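Local structure of 2,3-dihydroxybenzoate-AMP ligase (Mycobacterium smegmatis, 5KEI) at residues C241-T244 / A245-Y249; A256-P260 / L261-G265; V510-A513 / E514-H518; V524-H527 / S528-D531. The protein belongs to the ANL clan of AMP-binding enzymes, pairing a large AMP-binding region with a smaller C-terminal domain. All coordinates share one frame; numbering follows the deposited sequence.

Contact 1 (C241-T244 / A245-Y249); sequences CRLT and ADDVY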
loop_
_atom_site.group_PDB
_atom_site.type_symbol
_atom_site.label_atom_id
_atom_site.label_comp_id
_atom_site.label_asym_id
_atom_site.label_seq_id
_atom_site.Cartn_x
_atom_site.Cartn_y
_atom_site.Cartn_z
ATOM N N CYS A 241 17.181 -9.146 -3.340
ATOM C CA CYS A 241 17.614 -9.395 -1.970
ATOM C C CYS A 241 18.391 -10.684 -1.849
ATOM O O CYS A 241 18.862 -11.018 -0.763
ATOM C CB CYS A 241 16.420 -9.433 -1.018
ATOM S SG CYS A 241 15.565 -7.847 -0.845
ATOM N N ARG A 242 18.484 -11.415 -2.958
ATOM C CA ARG A 242 19.259 -12.650 -3.033
ATOM C C ARG A 242 18.709 -13.744 -2.104
ATOM O O ARG A 242 19.470 -14.535 -1.542
ATOM C CB ARG A 242 20.739 -12.363 -2.712
ATOM C CG ARG A 242 21.318 -11.142 -3.445
ATOM C CD ARG A 242 22.201 -11.535 -4.631
ATOM N NE ARG A 242 22.645 -10.372 -5.410
ATOM C CZ ARG A 242 23.325 -10.436 -6.559
ATOM N NH1 ARG A 242 23.669 -11.610 -7.083
ATOM N NH2 ARG A 242 23.670 -9.316 -7.187
ATOM N N LEU A 243 17.386 -13.782 -1.945
ATOM C CA LEU A 243 16.731 -14.799 -1.115
ATOM C C LEU A 243 16.918 -16.208 -1.698
ATOM O O LEU A 243 16.806 -16.410 -2.907
ATOM C CB LEU A 243 15.230 -14.504 -0.974
ATOM C CG LEU A 243 14.732 -13.277 -0.194
ATOM C CD1 LEU A 243 13.193 -13.330 0.003
ATOM C CD2 LEU A 243 15.447 -13.112 1.144
ATOM N N THR A 244 17.207 -17.176 -0.835
ATOM C CA THR A 244 17.278 -18.572 -1.259
ATOM C C THR A 244 16.356 -19.418 -0.375
ATOM O O THR A 244 15.816 -18.923 0.621
ATOM C CB THR A 244 18.734 -19.137 -1.195
ATOM O OG1 THR A 244 19.159 -19.250 0.166
ATOM C CG2 THR A 244 19.726 -18.253 -1.972
ATOM N N ALA A 245 16.184 -20.689 -0.729
ATOM C CA ALA A 245 15.388 -21.610 0.083
ATOM C C ALA A 245 15.909 -21.744 1.521
ATOM O O ALA A 245 15.218 -22.277 2.386
ATOM C CB ALA A 245 15.332 -22.974 -0.576
ATOM N N ASP A 246 17.117 -21.250 1.773
ATOM C CA ASP A 246 17.714 -21.307 3.108
ATOM C C ASP A 246 17.346 -20.095 3.974
ATOM O O ASP A 246 17.553 -20.112 5.181
ATOM C CB ASP A 246 19.243 -21.405 3.015
ATOM C CG ASP A 246 19.713 -22.652 2.273
ATOM O OD1 ASP A 246 19.130 -23.748 2.485
ATOM O OD2 ASP A 246 20.670 -22.528 1.468
ATOM N N ASP A 247 16.817 -19.036 3.372
ATOM C CA ASP A 247 16.485 -17.861 4.178
ATOM C C ASP A 247 15.238 -18.116 5.024
ATOM O O ASP A 247 14.360 -18.895 4.652
ATOM C CB ASP A 247 16.278 -16.619 3.307
ATOM C CG ASP A 247 17.573 -16.037 2.801
ATOM O OD1 ASP A 247 18.360 -15.536 3.635
ATOM O OD2 ASP A 247 17.801 -16.069 1.568
ATOM N N VAL A 248 15.187 -17.454 6.173
ATOM C CA VAL A 248 14.035 -17.490 7.069
ATOM C C VAL A 248 13.609 -16.051 7.345
ATOM O O VAL A 248 14.286 -15.333 8.079
ATOM C CB VAL A 248 14.371 -18.228 8.389
ATOM C CG1 VAL A 248 13.150 -18.339 9.268
ATOM C CG2 VAL A 248 14.953 -19.625 8.080
ATOM N N TYR A 249 12.513 -15.621 6.722
ATOM C CA TYR A 249 12.068 -14.222 6.816
ATOM C C TYR A 249 11.059 -14.022 7.950
ATOM O O TYR A 249 10.094 -14.768 8.080
ATOM C CB TYR A 249 11.479 -13.770 5.478
ATOM C CG TYR A 249 10.868 -12.389 5.476
ATOM C CD1 TYR A 249 11.662 -11.255 5.363
ATOM C CD2 TYR A 249 9.483 -12.219 5.566
ATOM C CE1 TYR A 249 11.092 -9.972 5.360
ATOM C CE2 TYR A 249 8.903 -10.946 5.572
ATOM C CZ TYR A 249 9.712 -9.831 5.468
ATOM O OH TYR A 249 9.148 -8.582 5.461
#
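T244 and D247 face each other across a type I beta turn that carries the chain from helix 227-240 into strand 248-251, and two bonds between them make the tight part of the contact. D247 N donates to T244 O at 2.9 Å, closing the turn. In return, T244 N donates to D247 OD2 at 2.7 Å; the bond is nearly straight (162°) and uses the anti lone pair of that oxygen. The D247 torsion chi1 of -76° sets CG beside its own backbone N and swings the carboxylate back over the chain just before the turn. There OD2 also presses on L243 CA at 3.2 Å, while L243 CD2, on a side chain running at about a right angle to that of D247, lies 3.8 Å from the same oxygen.

The outer side is looser. T244 OG1 accepts from D246 N at 3.3 Å, an ST turn laid over the beta turn, and D246 CB sits 3.6 Å from that hydroxyl oxygen. Both T244 and D246 are exposed, and R242, the residue that ends helix 227-240 in a Schellman motif, leads its guanidinium away from the turn.

The buried carboxylate of D247 is well provided for. While OD2 takes the backbone N-H of T244, OD1 forms a salt bridge with R324 and a hydrogen bond with T297 OG1. With a cation and two neutral donors around it, D247 probably stays ionised despite its burial, and ties the turn to the residues leading into strands 298-301 and 325-328.

Contact 2 (A256-P260 / L261-G265); sequences AHNFP and LACPG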
loop_
_atom_site.group_PDB
_atom_site.type_symbol
_atom_site.label_atom_id
_atom_site.label_comp_id
_atom_site.label_asym_id
_atom_site.label_seq_id
_atom_site.Cartn_x
_atom_site.Cartn_y
_atom_site.Cartn_z
ATOM N N ALA A 256 -0.393 -7.550 6.094
ATOM C CA ALA A 256 -1.185 -7.131 4.932
ATOM C C ALA A 256 -0.588 -5.921 4.236
ATOM O O ALA A 256 -1.012 -5.558 3.136
ATOM C CB ALA A 256 -2.622 -6.838 5.329
ATOM N N HIS A 257 0.385 -5.290 4.876
ATOM C CA HIS A 257 1.043 -4.148 4.260
ATOM C C HIS A 257 1.964 -4.609 3.126
ATOM O O HIS A 257 2.648 -5.625 3.254
ATOM C CB HIS A 257 1.844 -3.357 5.292
ATOM C CG HIS A 257 2.327 -2.033 4.784
ATOM N ND1 HIS A 257 3.420 -1.906 3.953
ATOM C CD2 HIS A 257 1.854 -0.778 4.976
ATOM C CE1 HIS A 257 3.610 -0.632 3.667
ATOM N NE2 HIS A 257 2.671 0.074 4.274
ATOM N N ASN A 258 1.969 -3.854 2.028
ATOM C CA ASN A 258 2.827 -4.120 0.885
ATOM C C ASN A 258 4.259 -4.542 1.271
ATOM O O ASN A 258 4.815 -5.489 0.706
ATOM C CB ASN A 258 2.885 -2.880 -0.006
ATOM C CG ASN A 258 3.546 -3.153 -1.337
ATOM O OD1 ASN A 258 3.418 -4.250 -1.882
ATOM N ND2 ASN A 258 4.244 -2.162 -1.875
ATOM N N PHE A 259 4.828 -3.864 2.262
ATOM C CA PHE A 259 6.245 -4.019 2.558
ATOM C C PHE A 259 6.574 -5.457 3.033
ATOM O O PHE A 259 7.402 -6.106 2.406
ATOM C CB PHE A 259 6.678 -2.943 3.570
ATOM C CG PHE A 259 8.166 -2.861 3.801
ATOM C CD1 PHE A 259 9.066 -3.429 2.908
ATOM C CD2 PHE A 259 8.662 -2.215 4.927
ATOM C CE1 PHE A 259 10.433 -3.355 3.117
ATOM C CE2 PHE A 259 10.043 -2.140 5.160
ATOM C CZ PHE A 259 10.932 -2.711 4.237
ATOM N N PRO A 260 5.918 -5.977 4.107
ATOM C CA PRO A 260 6.218 -7.390 4.422
ATOM C C PRO A 260 5.402 -8.402 3.616
ATOM O O PRO A 260 5.565 -9.615 3.812
ATOM C CB PRO A 260 5.848 -7.514 5.900
ATOM C CG PRO A 260 4.720 -6.510 6.069
ATOM C CD PRO A 260 5.044 -5.358 5.137
ATOM N N LEU A 261 4.518 -7.930 2.745
ATOM C CA LEU A 261 3.750 -8.850 1.922
ATOM C C LEU A 261 4.511 -9.252 0.639
ATOM O O LEU A 261 4.489 -10.407 0.231
ATOM C CB LEU A 261 2.392 -8.227 1.580
ATOM C CG LEU A 261 1.426 -9.111 0.808
ATOM C CD1 LEU A 261 1.189 -10.414 1.564
ATOM C CD2 LEU A 261 0.120 -8.340 0.577
ATOM N N ALA A 262 5.193 -8.303 0.002
ATOM C CA ALA A 262 5.816 -8.590 -1.289
ATOM C C ALA A 262 7.114 -7.857 -1.595
ATOM O O ALA A 262 7.556 -7.866 -2.731
ATOM C CB ALA A 262 4.808 -8.298 -2.395
ATOM N N CYS A 263 7.750 -7.243 -0.603
ATOM C CA CYS A 263 8.929 -6.426 -0.893
ATOM C C CYS A 263 10.228 -6.790 -0.166
ATOM O O CYS A 263 10.832 -5.911 0.445
ATOM C CB CYS A 263 8.592 -4.963 -0.586
ATOM S SG CYS A 263 7.148 -4.348 -1.517
ATOM N N PRO A 264 10.690 -8.060 -0.239
ATOM C CA PRO A 264 10.122 -9.246 -0.898
ATOM C C PRO A 264 9.048 -9.926 -0.055
ATOM O O PRO A 264 8.173 -10.563 -0.624
ATOM C CB PRO A 264 11.337 -10.174 -1.073
ATOM C CG PRO A 264 12.210 -9.858 0.092
ATOM C CD PRO A 264 12.029 -8.346 0.322
ATOM N N GLY A 265 9.120 -9.810 1.266
ATOM C CA GLY A 265 8.061 -10.286 2.140
ATOM C C GLY A 265 7.744 -11.768 2.022
ATOM O O GLY A 265 8.555 -12.556 1.528
HETATM O O HOH W 1 9.796 -7.413 3.289
#
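A256 reaches the following turn through its carbonyl: A256 O lies 3.9 Å from L261 CD2, and F108 of helix 107-117 touches both side chains. Next comes H257, the N-cap residue. Its ND1 accepts from F259 N at 2.9 Å in a nearly straight bond (172°) with the donor close to the imidazole plane, which helps to set the rotation of the ring; H257 O, for its part, takes a weak bond from L261 N.

N258 opens the short helix 258-262, which follows strand 248-251 in the AMP-binding region and is only about a turn long. Its carbonyl O receives A262 N at 2.9 Å, the regular helical bond, and a weak second one from L261 N. With CG anti to the backbone N (chi1 -169°), the amide of N258 lies beside the thiol of C263, ND2 to SG 3.7 Å, while OD1 is bonded to Y230 OH on helix 227-240.

F259 meets C263 twice. C263 N donates to F259 O at 3.2 Å, and the phenyl ring turns its edge to the cysteine, CD1 standing 3.8 Å from C263 CB. A water donates to the same F259 O at 2.9 Å and accepts a weak bond from G265 N, linking the two residues. P260 then closes the first segment: its O comes within 3.1 Å of the CA of G265, a residue with positive phi that follows the cis peptide between C263 and P264 and leads into helix 265-271.

Contact 3 (V510-A513 / E514-H518); sequences VSLA and ELHAH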
loop_
_atom_site.group_PDB
_atom_site.type_symbol
_atom_site.label_atom_id
_atom_site.label_comp_id
_atom_site.label_asym_id
_atom_site.label_seq_id
_atom_site.Cartn_x
_atom_site.Cartn_y
_atom_site.Cartn_z
ATOM N N VAL A 510 -23.147 24.012 -3.448
ATOM C CA VAL A 510 -23.398 24.005 -2.022
ATOM C C VAL A 510 -22.839 25.310 -1.470
ATOM O O VAL A 510 -21.827 25.797 -1.959
ATOM C CB VAL A 510 -22.755 22.750 -1.376
ATOM C CG1 VAL A 510 -22.223 23.030 0.003
ATOM C CG2 VAL A 510 -23.746 21.582 -1.371
ATOM N N SER A 511 -23.507 25.899 -0.483
ATOM C CA SER A 511 -23.054 27.174 0.078
ATOM C C SER A 511 -21.849 26.998 0.998
ATOM O O SER A 511 -21.588 25.898 1.482
ATOM C CB SER A 511 -24.185 27.856 0.843
ATOM O OG SER A 511 -24.436 27.192 2.068
ATOM N N LEU A 512 -21.129 28.087 1.243
ATOM C CA LEU A 512 -19.956 28.043 2.100
ATOM C C LEU A 512 -20.335 27.538 3.486
ATOM O O LEU A 512 -19.582 26.798 4.116
ATOM C CB LEU A 512 -19.306 29.423 2.198
ATOM C CG LEU A 512 -18.006 29.535 3.010
ATOM C CD1 LEU A 512 -16.843 28.877 2.264
ATOM C CD2 LEU A 512 -17.669 30.986 3.377
ATOM N N ALA A 513 -21.515 27.921 3.956
ATOM C CA ALA A 513 -21.924 27.548 5.300
ATOM C C ALA A 513 -22.176 26.052 5.390
ATOM O O ALA A 513 -21.943 25.439 6.425
ATOM C CB ALA A 513 -23.155 28.325 5.723
ATOM N N GLU A 514 -22.640 25.455 4.303
ATOM C CA GLU A 514 -22.793 24.008 4.280
ATOM C C GLU A 514 -21.419 23.323 4.282
ATOM O O GLU A 514 -21.173 22.426 5.091
ATOM C CB GLU A 514 -23.643 23.580 3.081
ATOM C CG GLU A 514 -25.122 23.993 3.225
ATOM C CD GLU A 514 -25.823 24.279 1.895
ATOM O OE1 GLU A 514 -25.466 23.657 0.867
ATOM O OE2 GLU A 514 -26.739 25.133 1.885
ATOM N N LEU A 515 -20.518 23.770 3.416
ATOM C CA LEU A 515 -19.146 23.266 3.424
ATOM C C LEU A 515 -18.484 23.461 4.787
ATOM O O LEU A 515 -17.759 22.585 5.255
ATOM C CB LEU A 515 -18.317 23.939 2.329
ATOM C CG LEU A 515 -18.595 23.395 0.922
ATOM C CD1 LEU A 515 -17.760 24.085 -0.147
ATOM C CD2 LEU A 515 -18.354 21.899 0.887
ATOM N N HIS A 516 -18.732 24.607 5.422
ATOM C CA HIS A 516 -18.236 24.862 6.782
ATOM C C HIS A 516 -18.779 23.836 7.786
ATOM O O HIS A 516 -18.043 23.320 8.621
ATOM C CB HIS A 516 -18.607 26.281 7.240
ATOM C CG HIS A 516 -17.567 27.316 6.937
ATOM N ND1 HIS A 516 -16.946 28.061 7.921
ATOM C CD2 HIS A 516 -17.037 27.735 5.765
ATOM C CE1 HIS A 516 -16.087 28.889 7.363
ATOM N NE2 HIS A 516 -16.118 28.711 6.052
ATOM N N ALA A 517 -20.071 23.543 7.707
ATOM C CA ALA A 517 -20.668 22.519 8.565
ATOM C C ALA A 517 -20.006 21.148 8.348
ATOM O O ALA A 517 -19.738 20.416 9.303
ATOM C CB ALA A 517 -22.164 22.432 8.312
ATOM N N HIS A 518 -19.747 20.812 7.085
ATOM C CA HIS A 518 -19.093 19.549 6.731
ATOM C C HIS A 518 -17.685 19.485 7.295
ATOM O O HIS A 518 -17.240 18.434 7.762
ATOM C CB HIS A 518 -19.053 19.371 5.209
ATOM C CG HIS A 518 -18.310 18.150 4.757
ATOM N ND1 HIS A 518 -18.920 16.925 4.588
ATOM C CD2 HIS A 518 -17.004 17.969 4.436
ATOM C CE1 HIS A 518 -18.024 16.043 4.182
ATOM N NE2 HIS A 518 -16.853 16.651 4.083
#
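A capping box formed by S511 and E514 starts helix 512-521 of the C-terminal domain. S511 is the N-cap: its OG, held between the backbone N and carbonyl carbon by a chi1 of 73°, accepts weakly from E514 N at 3.4 Å. The return bond, S511 N to E514 OE1 at 3.3 Å, is weak as well, and the glutamate chain bends at chi2 to deliver it. V510 packs against one oxygen of this carboxylate, its CG1 lying 3.4 Å from E514 OE1 and also touching L515 CG.

Past the cap the helical bonds tighten. L515 N donates to S511 O at 3.1 Å, and H516 N reaches L512 O at 2.7 Å. L512 and H516 also meet through their side chains: with its CG anti to the backbone N (chi1 -177°), the leucine lays CG 3.4 Å from H516 CD2, and L512 O sits at the edge of the imidazole, 3.2 Å from that same CD2. H516 NE2 is bonded beyond the helix to P530 O. L512 and L515 both touch L533, so this end of the helix packs on strand 532-535, as expected in a beta-alpha-beta unit with strand 498-505 leading in.

Contact 4 (V524-H527 / S528-D531); sequences VAAH and SRPD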
loop_
_atom_site.group_PDB
_atom_site.type_symbol
_atom_site.label_atom_id
_atom_site.label_comp_id
_atom_site.label_asym_id
_atom_site.label_seq_id
_atom_site.Cartn_x
_atom_site.Cartn_y
_atom_site.Cartn_z
ATOM N N VAL A 524 -12.376 19.991 11.675
ATOM C CA VAL A 524 -11.578 21.151 11.279
ATOM C C VAL A 524 -12.028 22.392 12.062
ATOM O O VAL A 524 -13.215 22.704 12.117
ATOM C CB VAL A 524 -11.689 21.411 9.760
ATOM C CG1 VAL A 524 -10.703 22.488 9.309
ATOM C CG2 VAL A 524 -11.458 20.117 8.996
ATOM N N ALA A 525 -11.084 23.093 12.680
ATOM C CA ALA A 525 -11.433 24.288 13.448
ATOM C C ALA A 525 -11.703 25.465 12.510
ATOM O O ALA A 525 -11.384 25.415 11.320
ATOM C CB ALA A 525 -10.340 24.626 14.434
ATOM N N ALA A 526 -12.298 26.524 13.049
ATOM C CA ALA A 526 -12.744 27.642 12.227
ATOM C C ALA A 526 -11.571 28.445 11.677
ATOM O O ALA A 526 -11.750 29.279 10.788
ATOM C CB ALA A 526 -13.676 28.546 13.028
ATOM N N HIS A 527 -10.375 28.191 12.207
ATOM C CA HIS A 527 -9.180 28.918 11.788
ATOM C C HIS A 527 -8.526 28.291 10.562
ATOM O O HIS A 527 -7.489 28.770 10.093
ATOM C CB HIS A 527 -8.166 28.993 12.932
ATOM C CG HIS A 527 -7.653 27.657 13.389
ATOM N ND1 HIS A 527 -6.861 26.849 12.600
ATOM C CD2 HIS A 527 -7.799 27.003 14.567
ATOM C CE1 HIS A 527 -6.553 25.752 13.266
ATOM N NE2 HIS A 527 -7.109 25.820 14.464
ATOM N N SER A 528 -9.126 27.211 10.066
ATOM C CA SER A 528 -8.651 26.542 8.865
ATOM C C SER A 528 -9.776 26.319 7.863
ATOM O O SER A 528 -9.651 25.496 6.957
ATOM C CB SER A 528 -7.995 25.199 9.211
ATOM O OG SER A 528 -6.745 25.383 9.848
ATOM N N ARG A 529 -10.879 27.039 8.022
ATOM C CA ARG A 529 -11.979 26.894 7.086
ATOM C C ARG A 529 -11.886 27.992 6.043
ATOM O O ARG A 529 -11.360 29.065 6.330
ATOM C CB ARG A 529 -13.309 26.920 7.824
ATOM C CG ARG A 529 -13.432 25.824 8.862
ATOM C CD ARG A 529 -14.809 25.831 9.489
ATOM N NE ARG A 529 -14.830 25.066 10.726
ATOM C CZ ARG A 529 -15.657 25.309 11.732
ATOM N NH1 ARG A 529 -16.534 26.302 11.639
ATOM N NH2 ARG A 529 -15.603 24.563 12.828
ATOM N N PRO A 530 -12.356 27.718 4.814
ATOM C CA PRO A 530 -12.194 28.711 3.743
ATOM C C PRO A 530 -13.007 29.972 4.024
ATOM O O PRO A 530 -14.126 29.853 4.518
ATOM C CB PRO A 530 -12.733 27.996 2.490
ATOM C CG PRO A 530 -12.980 26.594 2.883
ATOM C CD PRO A 530 -13.155 26.567 4.373
ATOM N N ASP A 531 -12.455 31.139 3.713
ATOM C CA ASP A 531 -13.169 32.398 3.882
ATOM C C ASP A 531 -14.147 32.639 2.724
ATOM O O ASP A 531 -15.146 33.361 2.870
ATOM C CB ASP A 531 -12.185 33.572 3.986
ATOM C CG ASP A 531 -11.126 33.363 5.055
ATOM O OD1 ASP A 531 -11.438 33.533 6.259
ATOM O OD2 ASP A 531 -9.971 33.035 4.683
#
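R529 reaches back to V524 around a tight turn, A525 to S528, whose backbone angles fit a type I beta turn, in the loop that joins helix 512-521 to strand 532-535 of the C-terminal domain.

Hydrogen bonds come first. The guanidinium grips V524 O side-on with two nitrogens, R529 NH2 at 3.1 Å and R529 NE at 3.2 Å. The oxygen lies in the guanidinium plane, at its edge; seen from the carbonyl, NH2 is in the plane and NE stands well above it. Two donors on one acceptor hold the guanidinium against rotation. The turn itself is closed by S528 N donating to A525 O at 3.1 Å. A weaker bond runs from H527 ND1 to S528 OG, also 3.1 Å but strongly bent (121°).

Van der Waals packing fills in around these bonds. The R529 chain leaves CA with CG beside the backbone N (chi1 -59°) and then runs extended to NE, which brings CG to 3.2 Å from A525 O and lays one guanidinium face over A526 CA, offset toward the rim. Outside the loop, E520 touches the arginine and V467 of strand 465-468 touches S528. V524 adds an apolar contact: its CG1 methyl rests 3.8 Å from S528 CB and 4.0 Å from S528 O.

The four contacts fall into two pairs. Contacts 1 and 2, with centres about 15 Å apart, are neighbours in the AMP-binding region: Y249 OH of the strand meets P260 CA at 3.3 Å, and L243 CD1 packs on P264 CG at 3.6 Å. Contacts 3 and 4, centres about 11 Å apart, belong to the C-terminal domain, where H516 CE1 packs on R529 CB at 3.4 Å and L512 CD2 lies 3.5 Å from D531 O. Between the pairs there is no touch; contact 2 and contact 4 approach to about 25 Å at their nearest atoms. Contact 2 lies nearest the centre of the chain, about 9 Å away.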